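PDB 5NYW: peptidase, which probably acts as a proteasome-like peptidase of the Ntn-hydrolase class, an ancestral beta-subunit (Anbu) that assembles into a multimer, although its physiological role is not established. Local coordinates for residues L12-D17 and T43-S48; A78-A83 and L114-Q119. One frame throughout, in Å; residues are numbered along the deposited sequence.

Interaction 1: residues L12-D17 and T43-S48. Unlike the reference sequence in segment 12-17: Ala13 (reference Val).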
# COMPACT_ATOMS: atom_id res chain seq x y z
N LEU L 12 -35.70 24.98 -24.89
CA LEU L 12 -35.50 23.59 -24.52
C LEU L 12 -36.83 22.83 -24.46
O LEU L 12 -37.86 23.40 -24.09
CB LEU L 12 -34.79 23.48 -23.17
CG LEU L 12 -33.31 23.83 -23.03
CD1 LEU L 12 -33.13 24.67 -21.83
CD2 LEU L 12 -32.59 22.53 -22.81
N ALA L 13 -36.79 21.56 -24.84
CA ALA L 13 -37.95 20.68 -24.70
C ALA L 13 -37.58 19.46 -23.84
O ALA L 13 -36.52 18.86 -24.03
CB ALA L 13 -38.48 20.23 -26.09
N PHE L 14 -38.45 19.10 -22.91
CA PHE L 14 -38.20 17.94 -22.04
C PHE L 14 -39.35 16.94 -22.07
O PHE L 14 -40.52 17.34 -22.09
CB PHE L 14 -37.98 18.38 -20.59
CG PHE L 14 -36.90 19.40 -20.43
CD1 PHE L 14 -35.59 19.01 -20.23
CD2 PHE L 14 -37.19 20.75 -20.46
CE1 PHE L 14 -34.58 19.95 -20.07
CE2 PHE L 14 -36.18 21.69 -20.30
CZ PHE L 14 -34.88 21.29 -20.10
N ALA L 15 -39.03 15.65 -22.04
CA ALA L 15 -40.08 14.63 -21.88
C ALA L 15 -39.63 13.43 -21.04
O ALA L 15 -38.58 12.83 -21.29
CB ALA L 15 -40.55 14.18 -23.22
N SER L 16 -40.45 13.08 -20.05
CA SER L 16 -40.20 11.92 -19.21
C SER L 16 -41.44 11.06 -19.02
O SER L 16 -42.54 11.58 -18.81
CB SER L 16 -39.71 12.36 -17.83
OG SER L 16 -38.45 12.99 -17.91
N ASP L 17 -41.25 9.75 -19.02
CA ASP L 17 -42.33 8.86 -18.63
C ASP L 17 -42.33 8.77 -17.10
O ASP L 17 -41.65 9.55 -16.43
CB ASP L 17 -42.20 7.47 -19.27
CG ASP L 17 -41.25 6.55 -18.52
OD1 ASP L 17 -40.19 7.03 -18.09
OD2 ASP L 17 -41.58 5.36 -18.34
N THR L 43 -34.15 28.88 -14.26
CA THR L 43 -34.96 27.67 -14.42
C THR L 43 -34.11 26.45 -14.76
O THR L 43 -33.51 26.37 -15.82
CB THR L 43 -36.05 27.87 -15.49
OG1 THR L 43 -36.93 28.91 -15.07
CG2 THR L 43 -36.86 26.59 -15.67
N LEU L 44 -34.06 25.50 -13.83
CA LEU L 44 -33.27 24.28 -14.01
C LEU L 44 -34.16 23.04 -13.94
O LEU L 44 -34.99 22.91 -13.03
CB LEU L 44 -32.18 24.21 -12.96
CG LEU L 44 -30.85 24.92 -13.23
CD1 LEU L 44 -31.02 26.42 -13.41
CD2 LEU L 44 -29.90 24.62 -12.07
N VAL L 45 -33.98 22.14 -14.90
CA VAL L 45 -34.72 20.88 -14.99
C VAL L 45 -33.81 19.68 -14.82
O VAL L 45 -32.77 19.57 -15.49
CB VAL L 45 -35.46 20.75 -16.34
CG1 VAL L 45 -36.18 19.41 -16.44
CG2 VAL L 45 -36.44 21.89 -16.52
N VAL L 46 -34.20 18.77 -13.93
CA VAL L 46 -33.45 17.53 -13.73
C VAL L 46 -34.31 16.31 -14.06
O VAL L 46 -35.41 16.16 -13.53
CB VAL L 46 -32.97 17.41 -12.27
CG1 VAL L 46 -32.26 16.09 -12.07
CG2 VAL L 46 -32.05 18.58 -11.91
N GLN L 47 -33.81 15.44 -14.93
CA GLN L 47 -34.57 14.23 -15.26
C GLN L 47 -33.87 12.97 -14.78
O GLN L 47 -32.65 12.85 -14.89
CB GLN L 47 -34.80 14.16 -16.77
CG GLN L 47 -35.79 15.18 -17.29
CD GLN L 47 -35.74 15.30 -18.81
OE1 GLN L 47 -34.73 15.72 -19.37
NE2 GLN L 47 -36.83 14.91 -19.47
N SER L 48 -34.65 12.00 -14.29
CA SER L 48 -34.08 10.84 -13.63
C SER L 48 -34.34 9.53 -14.35
O SER L 48 -35.45 9.27 -14.85
CB SER L 48 -34.59 10.70 -12.20
OG SER L 48 -34.31 11.85 -11.43

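Interaction 2: residues A78-A83 and L114-Q119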
# COMPACT_ATOMS: atom_id res chain seq x y z
N ALA L 78 -23.35 30.07 -10.21
CA ALA L 78 -23.35 31.19 -11.16
C ALA L 78 -23.72 30.78 -12.59
O ALA L 78 -24.29 31.58 -13.34
CB ALA L 78 -22.00 31.90 -11.14
N SER L 79 -23.38 29.55 -12.97
CA SER L 79 -23.65 29.04 -14.32
C SER L 79 -24.17 27.60 -14.32
O SER L 79 -24.08 26.89 -13.31
CB SER L 79 -22.40 29.13 -15.19
OG SER L 79 -21.40 28.24 -14.73
N MET L 80 -24.71 27.18 -15.45
CA MET L 80 -25.20 25.83 -15.62
C MET L 80 -24.05 24.83 -15.50
O MET L 80 -24.24 23.69 -15.06
CB MET L 80 -25.88 25.69 -16.98
CG MET L 80 -26.83 24.51 -17.12
SD MET L 80 -28.23 24.73 -16.04
CE MET L 80 -28.79 26.29 -16.69
N TYR L 81 -22.85 25.26 -15.88
CA TYR L 81 -21.67 24.41 -15.78
C TYR L 81 -21.39 24.05 -14.32
O TYR L 81 -21.02 22.91 -14.02
CB TYR L 81 -20.44 25.10 -16.40
CG TYR L 81 -19.24 24.20 -16.35
CD1 TYR L 81 -18.39 24.22 -15.24
CD2 TYR L 81 -18.97 23.30 -17.38
CE1 TYR L 81 -17.30 23.38 -15.16
CE2 TYR L 81 -17.87 22.46 -17.32
CZ TYR L 81 -17.03 22.50 -16.19
OH TYR L 81 -15.94 21.68 -16.07
N GLU L 82 -21.55 25.03 -13.43
CA GLU L 82 -21.35 24.83 -11.99
C GLU L 82 -22.47 23.98 -11.43
O GLU L 82 -22.26 23.15 -10.56
CB GLU L 82 -21.31 26.17 -11.25
CG GLU L 82 -20.17 27.09 -11.67
CD GLU L 82 -20.13 28.36 -10.84
OE1 GLU L 82 -21.00 28.52 -9.95
OE2 GLU L 82 -19.24 29.21 -11.08
N ALA L 83 -23.67 24.16 -11.98
CA ALA L 83 -24.79 23.33 -11.59
C ALA L 83 -24.48 21.86 -11.92
O ALA L 83 -24.76 20.97 -11.13
CB ALA L 83 -26.04 23.79 -12.29
N LEU L 114 -28.55 11.20 -15.25
CA LEU L 114 -29.39 12.38 -15.12
C LEU L 114 -29.27 13.29 -16.32
O LEU L 114 -28.22 13.31 -16.98
CB LEU L 114 -29.03 13.16 -13.85
CG LEU L 114 -29.09 12.37 -12.54
CD1 LEU L 114 -28.65 13.26 -11.43
CD2 LEU L 114 -30.49 11.93 -12.31
N LEU L 115 -30.34 14.03 -16.60
CA LEU L 115 -30.28 15.15 -17.54
C LEU L 115 -30.53 16.45 -16.78
O LEU L 115 -31.37 16.52 -15.87
CB LEU L 115 -31.28 14.98 -18.69
CG LEU L 115 -31.03 13.78 -19.61
CD1 LEU L 115 -31.96 13.81 -20.79
CD2 LEU L 115 -29.59 13.69 -20.07
N LEU L 116 -29.74 17.46 -17.12
CA LEU L 116 -29.82 18.79 -16.52
C LEU L 116 -29.88 19.82 -17.61
O LEU L 116 -28.97 19.92 -18.41
CB LEU L 116 -28.62 19.06 -15.64
CG LEU L 116 -28.39 20.49 -15.17
CD1 LEU L 116 -29.46 20.94 -14.16
CD2 LEU L 116 -26.99 20.62 -14.60
N GLY L 117 -30.96 20.59 -17.65
CA GLY L 117 -31.10 21.57 -18.70
C GLY L 117 -31.77 22.83 -18.22
O GLY L 117 -32.53 22.80 -17.25
N GLY L 118 -31.51 23.93 -18.89
CA GLY L 118 -32.18 25.16 -18.52
C GLY L 118 -31.39 26.41 -18.78
O GLY L 118 -30.50 26.43 -19.65
N GLN L 119 -31.71 27.44 -18.01
CA GLN L 119 -31.07 28.73 -18.21
C GLN L 119 -30.92 29.44 -16.88
O GLN L 119 -31.86 29.46 -16.07
CB GLN L 119 -31.88 29.59 -19.18
CG GLN L 119 -31.17 30.82 -19.68
CD GLN L 119 -32.00 31.61 -20.67
OE1 GLN L 119 -33.23 31.46 -20.72
NE2 GLN L 119 -31.34 32.43 -21.49

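Interaction 1: residues L12-D17 and T43-S48
Phe14 and Ser16 face Val45 and Gln47 across the interior of the beta sandwich of a proteasome-type subunit. Strands 12-16 and 43-48 belong to different sheets. Their axes come within 8.5 Å and run at 30° to each other, and side chains fill the space between them.

The apolar part is a CH-pi contact. Val45 reaches over one face of the Phe14 ring, with CG1 4.0 Å from the ring centroid and displaced toward the rim. Val45 CG2 lies 3.8 Å from Phe14 CE2, so both methyls bear on the same ring. Val45 CG1, anti to its backbone N, lies under the CD1-CE1 side; CG2, anti to the carbonyl carbon, lies under the CE2 side, both beneath the same face. Leu33 of the neighbouring strand touches both residues.

The polar part centres on the Gln47 amide, which stands nearly perpendicular to the Phe14 ring. Gln47 OE1 sits 3.5 Å from Phe14 CD1, at the ring edge. The buried Gln47 NE2 has two acceptors on two strands, Val4 O and Ser16 OG, and this pair fixes the rotation of the amide. Ser16 OG in turn bonds to Lys32 O. Across the contact, Gln47 NE2 donates to Ser16 OG at 3.0 Å, a bent bond whose acceptor is tilted 22° from the amide plane.

Interaction 2: residues A78-A83 and L114-Q119
Leu116 is the first residue of strand 114-119 to meet helix residues Met80 and Ala83. Its CG lies anti to the backbone N (chi1 167°), and CD2 is carried to the helix. Leu116 CD2 rests 4.0 Å from Ala83 CB and 3.9 Å from Ala83 C, so it lies against both the side chain and the backbone of the first helical turn. Leu116 CG is also 4.3 Å from Met80 SD. Ala84 and Leu87, further along the helix, touch the same leucine.

At Gly118 the helix presses on bare backbone. The backbone angles (phi 150°, psi -155°) fall in a region open chiefly to glycine. The Met80 chain bends at chi2 and chi3, which brings its terminal methyl over the face of the peptide that joins Gly118 to Gln119. Met80 CE is 3.3 Å from Gly118 C, a tight approach.

Gln119 supplies the other end of that peptide, and its N lies 3.4 Å from Met80 CE. Its side chain sets out away from the helix. There OE1 bonds to Tyr198 OH, and NE2 bonds to Asp201 OD1 and Glu123 O.

The helix start is held partly by its own bonds and partly by Glu123, whose OE1 accepts from Met80 N. Ser79 is the N-cap, and its OG accepts a weak bond from Glu82 N. Glu82 OE1 accepts from Ala78 N at 2.8 Å, from above the carboxylate plane. No hydrogen bond joins the two segments; they meet by van der Waals contact, partly against a peptide face. A helix laid on the outer face of a sheet in this way is typical of the alpha-beta-beta-alpha sandwich of the Ntn hydrolases and proteasome beta-subunits.

The two contacts occupy successive layers of the fold, with centres about 11 Å apart. Interaction 1 joins the two sheets, and interaction 2 sets helix 80-98 on the outer side of one of them. Strands 42-50 and 112-120 are neighbours in that sheet. Probable hydrogen bonds tie them, from Gln47 N to Leu115 O and from Val45 N to Gly117 O, each 2.8 Å. Leu12 CD1 of interaction 1 also packs 3.4 Å from Gly118 N. Interaction 1 is probably on the active-site side: Asp17 OD2 makes a weak hydrogen bond to Thr1 N, and Thr1 would be the nucleophile by analogy with proteasome subunits.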